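Local coordinates for Hut operon positive regulatory protein (Bacillus subtilis, PDB 1VEA), which binds regulatory sequences on the hut operon mRNA in the presence of histidine, suppressing transcription termination and so switching on histidine utilization, at residues V106-P111 with D119-S124; L96-G101 with G130-G135. The protein carries 1 engineered substitution. All coordinates share one frame; numbering follows the deposited sequence.

Interaction 1 of 2, residues V106-P111 with D119-S124; sequences VLRGNP and DWIAVS
Val106 lies alongside Val123, both side chains pointing the same way, and its CG1 rests 3.8 Å from Val123 CG2. Val106 CG1, anti to the backbone N (chi1 -169°), also lies 4.2 Å from Ile121 CG1. Beneath these side chains runs an antiparallel pairing of strand 106-109 with strand 120-124. Leu107 and Ala122 form a hydrogen-bonded pair: Leu107 N gives to Ala122 O at 3.0 Å, and Ala122 N gives back to Leu107 O at 2.8 Å. Gly109 and Trp120 form the next hydrogen-bonded pair, two residues on, past the non-hydrogen-bonded pair of Arg108 and Ile121.

Arg108 shares the face of the valines. Its chain bends at chi2, and NE donates to Asp119 OD2 at 3.0 Å in a salt bridge. The carboxylate stands steeply to the guanidinium, 73° between planes, and offers the anti side of OD2. NH2 makes a second salt bridge to Glu71, and NH1 bonds to Val63 O, so three partners fix the group. Beyond the strand, Pro111 crosses Trp120 obliquely, with its CB 4.2 Å above one face of the indole and offset toward the rim.

The hairpin is packed on both faces. Leu107 and Ala122 meet helix 9-18 at Leu12 and Ser13, while Ile121 and Val123 rest on Leu75 of helix 70-86. Strand 39-42 flanks strand 100-109, and strand 137-147 flanks strand 120-130.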
loop_
_atom_site.group_PDB
_atom_site.type_symbol
_atom_site.label_atom_id
_atom_site.label_comp_id
_atom_site.label_asym_id
_atom_site.label_seq_id
_atom_site.Cartn_x
_atom_site.Cartn_y
_atom_site.Cartn_z
ATOM N N VAL B 106 -20.933 -16.522 8.428
ATOM C CA VAL B 106 -21.162 -16.598 7.004
ATOM C C VAL B 106 -22.655 -16.675 6.836
ATOM O O VAL B 106 -23.307 -17.431 7.539
ATOM C CB VAL B 106 -20.533 -17.860 6.419
ATOM C CG1 VAL B 106 -20.551 -17.797 4.901
ATOM C CG2 VAL B 106 -19.118 -18.025 6.962
ATOM N N LEU B 107 -23.194 -15.872 5.926
ATOM C CA LEU B 107 -24.622 -15.854 5.657
ATOM C C LEU B 107 -24.777 -16.069 4.168
ATOM O O LEU B 107 -24.011 -15.532 3.374
ATOM C CB LEU B 107 -25.234 -14.503 6.052
ATOM C CG LEU B 107 -26.472 -14.532 6.960
ATOM C CD1 LEU B 107 -26.081 -15.089 8.328
ATOM C CD2 LEU B 107 -27.048 -13.134 7.126
ATOM N N ARG B 108 -25.765 -16.862 3.787
ATOM C CA ARG B 108 -26.006 -17.135 2.385
ATOM C C ARG B 108 -27.515 -17.133 2.185
ATOM O O ARG B 108 -28.244 -17.751 2.945
ATOM C CB ARG B 108 -25.382 -18.490 2.023
ATOM C CG ARG B 108 -25.433 -18.878 0.548
ATOM C CD ARG B 108 -26.800 -19.427 0.154
ATOM N NE ARG B 108 -26.872 -19.851 -1.245
ATOM C CZ ARG B 108 -26.085 -20.769 -1.794
ATOM N NH1 ARG B 108 -25.149 -21.368 -1.071
ATOM N NH2 ARG B 108 -26.244 -21.099 -3.068
ATOM N N GLY B 109 -27.981 -16.416 1.172
ATOM C CA GLY B 109 -29.402 -16.354 0.919
ATOM C C GLY B 109 -29.690 -15.324 -0.148
ATOM O O GLY B 109 -28.900 -15.134 -1.073
ATOM N N ASN B 110 -30.815 -14.632 -0.030
ATOM C CA ASN B 110 -31.152 -13.643 -1.043
ATOM C C ASN B 110 -31.510 -12.240 -0.597
ATOM O O ASN B 110 -32.607 -12.011 -0.130
ATOM C CB ASN B 110 -32.284 -14.158 -1.917
ATOM C CG ASN B 110 -32.717 -13.125 -2.966
ATOM O OD1 ASN B 110 -33.661 -13.324 -3.732
ATOM N ND2 ASN B 110 -32.002 -12.011 -3.002
ATOM N N PRO B 111 -30.569 -11.280 -0.716
ATOM C CA PRO B 111 -30.892 -9.899 -0.312
ATOM C C PRO B 111 -32.013 -9.541 -1.295
ATOM O O PRO B 111 -31.811 -8.786 -2.258
ATOM C CB PRO B 111 -29.603 -9.130 -0.614
ATOM C CG PRO B 111 -28.533 -10.179 -0.542
ATOM C CD PRO B 111 -29.166 -11.397 -1.154
ATOM N N ASP B 119 -28.466 -15.481 -5.499
ATOM C CA ASP B 119 -28.159 -15.587 -4.082
ATOM C C ASP B 119 -26.847 -14.902 -3.754
ATOM O O ASP B 119 -25.887 -14.969 -4.520
ATOM C CB ASP B 119 -28.078 -17.056 -3.654
ATOM C CG ASP B 119 -29.335 -17.526 -2.933
ATOM O OD1 ASP B 119 -30.336 -16.777 -2.918
ATOM O OD2 ASP B 119 -29.327 -18.647 -2.379
ATOM N N TRP B 120 -26.815 -14.236 -2.611
ATOM C CA TRP B 120 -25.615 -13.556 -2.178
ATOM C C TRP B 120 -24.986 -14.357 -1.059
ATOM O O TRP B 120 -25.487 -15.412 -0.673
ATOM C CB TRP B 120 -25.950 -12.156 -1.680
ATOM C CG TRP B 120 -25.833 -11.087 -2.720
ATOM C CD1 TRP B 120 -24.787 -10.226 -2.895
ATOM C CD2 TRP B 120 -26.808 -10.737 -3.707
ATOM N NE1 TRP B 120 -25.051 -9.357 -3.925
ATOM C CE2 TRP B 120 -26.286 -9.647 -4.442
ATOM C CE3 TRP B 120 -28.073 -11.235 -4.042
ATOM C CZ2 TRP B 120 -26.989 -9.045 -5.495
ATOM C CZ3 TRP B 120 -28.774 -10.639 -5.090
ATOM C CH2 TRP B 120 -28.228 -9.553 -5.804
ATOM N N ILE B 121 -23.887 -13.847 -0.530
ATOM C CA ILE B 121 -23.196 -14.531 0.541
ATOM C C ILE B 121 -22.230 -13.570 1.216
ATOM O O ILE B 121 -21.405 -12.937 0.559
ATOM C CB ILE B 121 -22.442 -15.757 -0.014
ATOM C CG1 ILE B 121 -21.659 -16.443 1.091
ATOM C CG2 ILE B 121 -21.503 -15.340 -1.117
ATOM C CD1 ILE B 121 -21.091 -17.762 0.652
ATOM N N ALA B 122 -22.352 -13.439 2.531
ATOM C CA ALA B 122 -21.481 -12.545 3.271
ATOM C C ALA B 122 -20.571 -13.315 4.217
ATOM O O ALA B 122 -20.947 -14.339 4.782
ATOM C CB ALA B 122 -22.312 -11.523 4.050
ATOM N N VAL B 123 -19.358 -12.807 4.366
ATOM C CA VAL B 123 -18.362 -13.399 5.240
ATOM C C VAL B 123 -17.753 -12.257 6.012
ATOM O O VAL B 123 -17.064 -11.414 5.434
ATOM C CB VAL B 123 -17.253 -14.090 4.437
ATOM C CG1 VAL B 123 -16.056 -14.348 5.324
ATOM C CG2 VAL B 123 -17.775 -15.388 3.846
ATOM N N SER B 124 -18.022 -12.211 7.308
ATOM C CA SER B 124 -17.490 -11.156 8.164
ATOM C C SER B 124 -16.541 -11.761 9.194
ATOM O O SER B 124 -16.802 -12.824 9.737
ATOM C CB SER B 124 -18.636 -10.430 8.872
ATOM O OG SER B 124 -19.461 -11.362 9.541
#

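Interaction 2 of 2, residues L96-G101 with G130-G135; sequences LLRTVG and GAPIKG
This is a surface contact at the open end of a beta hairpin, where the chain enters strand 100-109 and leaves strand 120-130. The two strands are antiparallel neighbours, so residues 96-101 come to lie beside the loop that follows Gly130. Little surface is buried here, and most of it belongs to Arg98, Gly130 and Pro132.

Arg98 does most of the touching. CG is anti to the backbone N (chi1 -164°), and further bends at chi2 and chi3 fold the chain over the Gly130 carbonyl. Arg98 CD passes 3.4 Å from Gly130 O, and this oxygen lies at the edge of the guanidinium, in its plane. Pro132 covers one face of the same group. Its CG sits 3.5 Å from Arg98 CZ, and its ring and the arginine chain cross at about a right angle. Replacing Arg98 by an alanine removes the guanidinium, which would probably take one packing partner from the Pro132 ring and uncover the Gly130 carbonyl.

A second subunit also borders this patch: its His48 packs on Arg98, and its Ile51 on Pro132. The contact therefore lies at a subunit boundary of the hexamer.

Thr99 completes the junction. Its CG2 methyl lies 3.7 Å from Gly130 CA. Beside the methyl, Gly130 N donates to Thr99 O at 2.8 Å.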
loop_
_atom_site.group_PDB
_atom_site.type_symbol
_atom_site.label_atom_id
_atom_site.label_comp_id
_atom_site.label_asym_id
_atom_site.label_seq_id
_atom_site.Cartn_x
_atom_site.Cartn_y
_atom_site.Cartn_z
ATOM N N LEU B 96 5.021 -11.519 13.036
ATOM C CA LEU B 96 6.136 -12.201 13.688
ATOM C C LEU B 96 5.635 -13.426 14.457
ATOM O O LEU B 96 5.912 -13.572 15.656
ATOM C CB LEU B 96 6.845 -11.245 14.639
ATOM N N LEU B 97 4.908 -14.311 13.768
ATOM C CA LEU B 97 4.357 -15.510 14.410
ATOM C C LEU B 97 3.600 -15.066 15.665
ATOM O O LEU B 97 3.689 -15.703 16.718
ATOM C CB LEU B 97 5.489 -16.479 14.786
ATOM N N ARG B 98 2.865 -13.963 15.534
ATOM C CA ARG B 98 2.091 -13.411 16.641
ATOM C C ARG B 98 0.859 -14.270 16.917
ATOM O O ARG B 98 0.654 -15.297 16.268
ATOM C CB ARG B 98 1.675 -11.972 16.308
ATOM C CG ARG B 98 1.208 -11.149 17.506
ATOM C CD ARG B 98 2.241 -11.159 18.637
ATOM N NE ARG B 98 3.616 -10.998 18.160
ATOM C CZ ARG B 98 4.051 -9.974 17.428
ATOM N NH1 ARG B 98 3.224 -9.002 17.076
ATOM N NH2 ARG B 98 5.318 -9.926 17.041
ATOM N N THR B 99 0.043 -13.850 17.880
ATOM C CA THR B 99 -1.173 -14.583 18.226
ATOM C C THR B 99 -2.416 -13.884 17.676
ATOM O O THR B 99 -2.614 -12.685 17.884
ATOM C CB THR B 99 -1.323 -14.738 19.761
ATOM O OG1 THR B 99 -2.544 -15.431 20.056
ATOM C CG2 THR B 99 -1.329 -13.369 20.446
ATOM N N VAL B 100 -3.248 -14.639 16.969
ATOM C CA VAL B 100 -4.463 -14.085 16.392
ATOM C C VAL B 100 -5.651 -15.001 16.660
ATOM O O VAL B 100 -5.540 -16.226 16.579
ATOM C CB VAL B 100 -4.319 -13.873 14.856
ATOM C CG1 VAL B 100 -3.016 -13.141 14.545
ATOM C CG2 VAL B 100 -4.366 -15.207 14.129
ATOM N N GLY B 101 -6.785 -14.394 16.985
ATOM C CA GLY B 101 -7.984 -15.160 17.257
ATOM C C GLY B 101 -9.176 -14.613 16.501
ATOM O O GLY B 101 -9.948 -13.811 17.027
ATOM N N GLY B 130 -2.537 -10.050 18.912
ATOM C CA GLY B 130 -1.731 -9.666 20.052
ATOM C C GLY B 130 -0.649 -8.687 19.646
ATOM O O GLY B 130 -0.163 -8.726 18.517
ATOM N N ALA B 131 -0.280 -7.799 20.562
ATOM C CA ALA B 131 0.762 -6.821 20.303
ATOM C C ALA B 131 2.028 -7.345 20.936
ATOM O O ALA B 131 1.979 -8.169 21.843
ATOM C CB ALA B 131 0.401 -5.497 20.917
ATOM N N PRO B 132 3.189 -6.886 20.462
ATOM C CA PRO B 132 4.447 -7.359 21.046
ATOM C C PRO B 132 4.654 -6.731 22.420
ATOM O O PRO B 132 5.726 -6.838 23.008
ATOM C CB PRO B 132 5.498 -6.900 20.035
ATOM C CG PRO B 132 4.725 -6.805 18.746
ATOM C CD PRO B 132 3.436 -6.166 19.204
ATOM N N ILE B 133 3.614 -6.061 22.908
ATOM C CA ILE B 133 3.615 -5.413 24.215
ATOM C C ILE B 133 2.490 -6.031 25.035
ATOM O O ILE B 133 1.326 -5.990 24.629
ATOM C CB ILE B 133 3.346 -3.896 24.098
ATOM C CG1 ILE B 133 4.596 -3.181 23.591
ATOM C CG2 ILE B 133 2.918 -3.329 25.444
ATOM C CD1 ILE B 133 5.799 -3.366 24.479
ATOM N N LYS B 134 2.835 -6.605 26.184
ATOM C CA LYS B 134 1.837 -7.226 27.049
ATOM C C LYS B 134 0.757 -6.206 27.404
ATOM O O LYS B 134 1.044 -5.032 27.640
ATOM C CB LYS B 134 2.502 -7.761 28.326
ATOM N N GLY B 135 -0.492 -6.655 27.423
ATOM C CA GLY B 135 -1.582 -5.757 27.757
ATOM C C GLY B 135 -1.959 -4.815 26.632
ATOM O O GLY B 135 -2.284 -3.649 26.866
#

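Overall arrangement
Interactions 1 and 2 lie at the two ends of one beta hairpin. Both use strand 100-109 and reach the antiparallel sheet in which strand 120-130 is its neighbour. Their centres are 31 Å apart, on opposite sides of the chain's centre, and their nearest atoms are about 10 Å apart. Along the chain the order is 96-101, 106-111, 119-124, 130-135, so interaction 1 is nested inside the loop closed by interaction 2. The inner contact is buried between helices, and its Ala122 side chain is about 8 Å from a bound histidine analogue. The outer one is at the surface, next to another subunit. The hairpin thus links the chain's core to a subunit interface.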